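Local coordinates for MYB proto-oncogene protein (Mus musculus, PDB 1GVD) that probably regulates transcription in the nucleus as a Myb transcription factor, its Myb-like helix-turn-helix repeat binding DNA, at residues Q12-L17 with K39-R44; Q19-G22 with V28-K31. The protein carries 1 engineered substitution. All coordinates share one frame; numbering follows the deposited sequence.

Contact 1 of 2, residues Q12-L17 with K39-R44. Engineered in segment 12-17: Leu14 (natural residue Val). Unlike the reference sequence in segment 12-17: Lys16 (reference Gln). With SO4 (sulfate ion), chain D.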
# COMPACT_ATOMS: atom_id res chain seq x y z
N GLN A 12 4.01 5.82 4.54
CA GLN A 12 3.99 7.14 3.94
C GLN A 12 3.95 7.05 2.42
O GLN A 12 3.22 7.81 1.77
CB GLN A 12 5.22 7.95 4.38
CG GLN A 12 5.17 9.40 3.94
CD GLN A 12 3.99 10.15 4.54
OE1 GLN A 12 3.95 10.42 5.74
NE2 GLN A 12 3.02 10.49 3.70
N ARG A 13 4.73 6.14 1.85
CA ARG A 13 4.72 5.97 0.40
C ARG A 13 3.36 5.49 -0.09
O ARG A 13 2.87 5.94 -1.13
CB ARG A 13 5.81 4.98 -0.04
CG ARG A 13 7.23 5.45 0.24
CD ARG A 13 8.24 4.34 -0.02
NE ARG A 13 8.25 3.91 -1.42
CZ ARG A 13 8.74 4.64 -2.42
NH1 ARG A 13 9.26 5.83 -2.19
NH2 ARG A 13 8.70 4.17 -3.66
N LEU A 14 2.73 4.59 0.66
CA LEU A 14 1.43 4.07 0.27
C LEU A 14 0.40 5.20 0.26
O LEU A 14 -0.44 5.27 -0.63
CB LEU A 14 0.99 2.95 1.22
CG LEU A 14 -0.37 2.31 0.92
CD1 LEU A 14 -0.40 1.78 -0.50
CD2 LEU A 14 -0.63 1.20 1.92
N ILE A 15 0.47 6.09 1.24
CA ILE A 15 -0.45 7.22 1.30
C ILE A 15 -0.32 8.05 0.02
O ILE A 15 -1.32 8.42 -0.60
CB ILE A 15 -0.15 8.11 2.54
CG1 ILE A 15 -0.64 7.40 3.80
CG2 ILE A 15 -0.82 9.47 2.39
CD1 ILE A 15 -0.26 8.09 5.09
N LYS A 16 0.92 8.34 -0.38
CA LYS A 16 1.15 9.12 -1.60
C LYS A 16 0.69 8.39 -2.86
O LYS A 16 0.16 9.01 -3.78
CB LYS A 16 2.64 9.47 -1.71
CG LYS A 16 3.11 10.46 -0.66
CD LYS A 16 4.57 10.83 -0.87
CE LYS A 16 5.00 11.92 0.10
NZ LYS A 16 4.20 13.17 -0.09
N LEU A 17 0.89 7.08 -2.91
CA LEU A 17 0.48 6.31 -4.08
C LEU A 17 -1.04 6.24 -4.20
O LEU A 17 -1.58 6.28 -5.31
CB LEU A 17 1.09 4.90 -4.02
CG LEU A 17 2.59 4.90 -4.31
CD1 LEU A 17 3.21 3.59 -3.84
CD2 LEU A 17 2.83 5.11 -5.80
N LYS A 39 -2.86 -7.06 -2.93
CA LYS A 39 -3.74 -7.30 -1.80
C LYS A 39 -3.19 -6.80 -0.47
O LYS A 39 -3.95 -6.39 0.40
CB LYS A 39 -4.11 -8.79 -1.69
CG LYS A 39 -2.95 -9.73 -1.41
CD LYS A 39 -3.43 -11.16 -1.22
CE LYS A 39 -4.10 -11.70 -2.47
NZ LYS A 39 -4.58 -13.10 -2.30
N GLN A 40 -1.87 -6.83 -0.31
CA GLN A 40 -1.26 -6.35 0.93
C GLN A 40 -1.48 -4.84 1.06
O GLN A 40 -1.75 -4.33 2.14
CB GLN A 40 0.23 -6.65 0.96
CG GLN A 40 0.58 -8.12 1.15
CD GLN A 40 2.08 -8.34 1.15
OE1 GLN A 40 2.76 -7.99 0.19
NE2 GLN A 40 2.59 -8.93 2.22
N CYS A 41 -1.35 -4.14 -0.06
CA CYS A 41 -1.53 -2.69 -0.07
C CYS A 41 -2.99 -2.35 0.23
O CYS A 41 -3.28 -1.43 0.99
CB CYS A 41 -1.14 -2.13 -1.44
SG CYS A 41 0.62 -2.34 -1.82
N ARG A 42 -3.90 -3.12 -0.37
CA ARG A 42 -5.33 -2.91 -0.16
C ARG A 42 -5.69 -3.06 1.32
O ARG A 42 -6.41 -2.23 1.89
CB ARG A 42 -6.11 -3.94 -0.99
CG ARG A 42 -7.62 -3.85 -0.87
CD ARG A 42 -8.25 -5.07 -1.52
NE ARG A 42 -8.05 -6.25 -0.69
CZ ARG A 42 -8.07 -7.51 -1.13
NH1 ARG A 42 -8.29 -7.77 -2.41
NH2 ARG A 42 -7.89 -8.51 -0.27
N GLU A 43 -5.20 -4.13 1.94
CA GLU A 43 -5.49 -4.38 3.34
C GLU A 43 -4.87 -3.34 4.28
O GLU A 43 -5.49 -2.93 5.25
CB GLU A 43 -5.04 -5.79 3.71
CG GLU A 43 -5.85 -6.86 2.99
CD GLU A 43 -7.34 -6.69 3.19
OE1 GLU A 43 -8.06 -6.46 2.20
OE2 GLU A 43 -7.79 -6.78 4.35
N ARG A 44 -3.65 -2.90 3.98
CA ARG A 44 -2.99 -1.91 4.82
C ARG A 44 -3.79 -0.61 4.78
O ARG A 44 -3.97 0.05 5.80
CB ARG A 44 -1.56 -1.67 4.33
CG ARG A 44 -0.73 -0.77 5.24
CD ARG A 44 -0.51 -1.41 6.60
NE ARG A 44 0.32 -0.58 7.47
CZ ARG A 44 0.55 -0.85 8.75
NH1 ARG A 44 0.02 -1.93 9.31
NH2 ARG A 44 1.33 -0.05 9.46
S SO4 D . -8.29 -12.51 -0.26
O1 SO4 D . -9.52 -12.94 0.43
O2 SO4 D . -8.11 -13.31 -1.49
O3 SO4 D . -8.39 -11.09 -0.62
O4 SO4 D . -7.13 -12.72 0.62
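In the three-helix core of this Myb repeat, helix 8-21 meets helix 38-49 through Leu14, an engineered residue replacing the natural valine. With CG anti to the backbone N (chi1 -179°), Leu14 reaches the facing helix with both methyls. CD1 lies 4.1 Å from CB of Cys41, while CD2 lies 3.8 Å from the carbonyl O of Cys41 and 3.9 Å from CB of Arg44. Arg44 packs with the root of its side chain, which turns away at chi2 and carries its NE to a salt bridge with Asp11.

On the far side of helix 38-49, Arg42 grips Glu43 side-on. Its NE donates to the anti lone pair of Glu43 OE1 at 2.9 Å, and NH2 meets that oxygen from above the carboxylate plane. NH2 also donates to O3 of a sulfate, probably from the crystallisation liquor, at 2.7 Å (156°); CB of Lys39 lies above one guanidinium face, toward its rim. An alanine replacing Arg42 would probably leave the Glu43 carboxylate without its charged mate and the sulfate with a weaker hold. Apolar packing inside and charged groups outside suit the third helix of a Myb helix-turn-helix repeat, which reads DNA in this family.

Contact 2 of 2, residues Q19-G22 with V28-K31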
# COMPACT_ATOMS: atom_id res chain seq x y z
N GLN A 19 -3.00 8.55 -3.17
CA GLN A 19 -3.40 9.90 -3.57
C GLN A 19 -3.27 10.02 -5.09
O GLN A 19 -4.13 10.61 -5.76
CB GLN A 19 -2.50 10.94 -2.89
CG GLN A 19 -2.70 11.03 -1.38
CD GLN A 19 -1.77 12.03 -0.72
OE1 GLN A 19 -1.83 12.24 0.49
NE2 GLN A 19 -0.91 12.66 -1.52
N LYS A 20 -2.22 9.43 -5.65
CA LYS A 20 -2.00 9.49 -7.09
C LYS A 20 -2.94 8.62 -7.91
O LYS A 20 -3.54 9.08 -8.88
CB LYS A 20 -0.56 9.09 -7.42
CG LYS A 20 -0.28 8.99 -8.91
CD LYS A 20 1.19 8.74 -9.20
CE LYS A 20 1.44 8.65 -10.69
NZ LYS A 20 2.90 8.50 -11.00
N TYR A 21 -3.06 7.35 -7.51
CA TYR A 21 -3.85 6.37 -8.25
C TYR A 21 -5.26 6.07 -7.77
O TYR A 21 -6.06 5.51 -8.53
CB TYR A 21 -3.08 5.05 -8.29
CG TYR A 21 -1.79 5.10 -9.07
CD1 TYR A 21 -1.79 5.19 -10.46
CD2 TYR A 21 -0.56 5.04 -8.42
CE1 TYR A 21 -0.60 5.21 -11.18
CE2 TYR A 21 0.64 5.07 -9.13
CZ TYR A 21 0.61 5.15 -10.52
OH TYR A 21 1.79 5.14 -11.23
N GLY A 22 -5.58 6.42 -6.54
CA GLY A 22 -6.90 6.10 -6.03
C GLY A 22 -6.87 4.71 -5.40
O GLY A 22 -5.92 3.96 -5.61
N VAL A 28 -1.04 -1.62 -9.67
CA VAL A 28 -0.15 -0.56 -10.11
C VAL A 28 0.57 0.04 -8.90
O VAL A 28 1.76 0.32 -8.95
CB VAL A 28 -0.93 0.56 -10.84
CG1 VAL A 28 0.02 1.61 -11.37
CG2 VAL A 28 -1.75 -0.03 -11.97
N ILE A 29 -0.18 0.23 -7.82
CA ILE A 29 0.39 0.78 -6.59
C ILE A 29 1.50 -0.13 -6.06
O ILE A 29 2.58 0.34 -5.71
CB ILE A 29 -0.71 0.96 -5.53
CG1 ILE A 29 -1.58 2.17 -5.91
CG2 ILE A 29 -0.11 1.14 -4.13
CD1 ILE A 29 -2.79 2.38 -5.01
N ALA A 30 1.24 -1.44 -6.02
CA ALA A 30 2.21 -2.40 -5.51
C ALA A 30 3.51 -2.43 -6.31
O ALA A 30 4.57 -2.76 -5.77
CB ALA A 30 1.59 -3.79 -5.47
N LYS A 31 3.43 -2.09 -7.59
CA LYS A 31 4.61 -2.09 -8.44
C LYS A 31 5.65 -1.09 -7.94
O LYS A 31 6.84 -1.22 -8.24
CB LYS A 31 4.20 -1.74 -9.88
CG LYS A 31 5.25 -2.06 -10.93
CD LYS A 31 4.74 -1.70 -12.32
CE LYS A 31 3.41 -2.37 -12.63
NZ LYS A 31 3.49 -3.86 -12.54
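The carbonyl oxygen of Tyr21, at the end of helix 8-21, accepts a hydrogen bond from NH1 of Arg25, tying the last helical turn to the linker before helix 26-30; the ring of the same tyrosine packs on Val28 and Ile29.

Across the segments the side-chain contacts are apolar. The Tyr21 ring is sandwiched: CG of Lys20 lies over the centre of one face, 3.9 Å above the plane, and CG1 of Val28 comes over the opposite face. That methyl makes a CH-pi contact, 3.9 Å from the ring centroid and 23° off the normal, displaced toward the rim so that it approaches CE1 and CZ of Tyr21 at 3.7 Å each. The valine reaches the ring because CG1 is anti to its backbone N (chi1 -176°). Tyr21 and Val28 run roughly at right angles, whereas Ile29 slides past the tyrosine in the reverse direction, bringing its CG1 to 3.9 Å from CD2 of Tyr21 and 4.0 Å from CB of the same tyrosine. CD1 of Ile29 also packs against the carbonyl O of Gly22 at 3.6 Å.

Ile29 continues onto Leu14, Leu17 and Val18 of helix 8-21. With a methylene on one ring face and a methyl on the other, Tyr21 is probably restrained from turning about chi2; the side chains of 19-22 and 28-31 meet by dispersion and CH-pi attraction, the polar tie coming from Arg25 between them.

Helix 8-21 serves both contacts: its middle faces helix 38-49 in contact 1 and its C-terminal end faces helix 26-30 in contact 2. Their centres are about 8 Å apart, and Ile29 bridges them, with its CG2 3.7 Å from CD1 of Leu14. Leu17 adds a second join, CD1 lying 3.8 Å from the carbonyl O of Ile29. Helix 26-30 is tied to the third helix as well, through SG of Cys41, which lies 4.0 Å from CA of Ala30. The three helices thus pack together around Leu14, Ile29 and Cys41. The centre of contact 1 is about 2 Å from that of the chain, the centre of contact 2 about 8 Å; the sulfate sits on the outer side of contact 1.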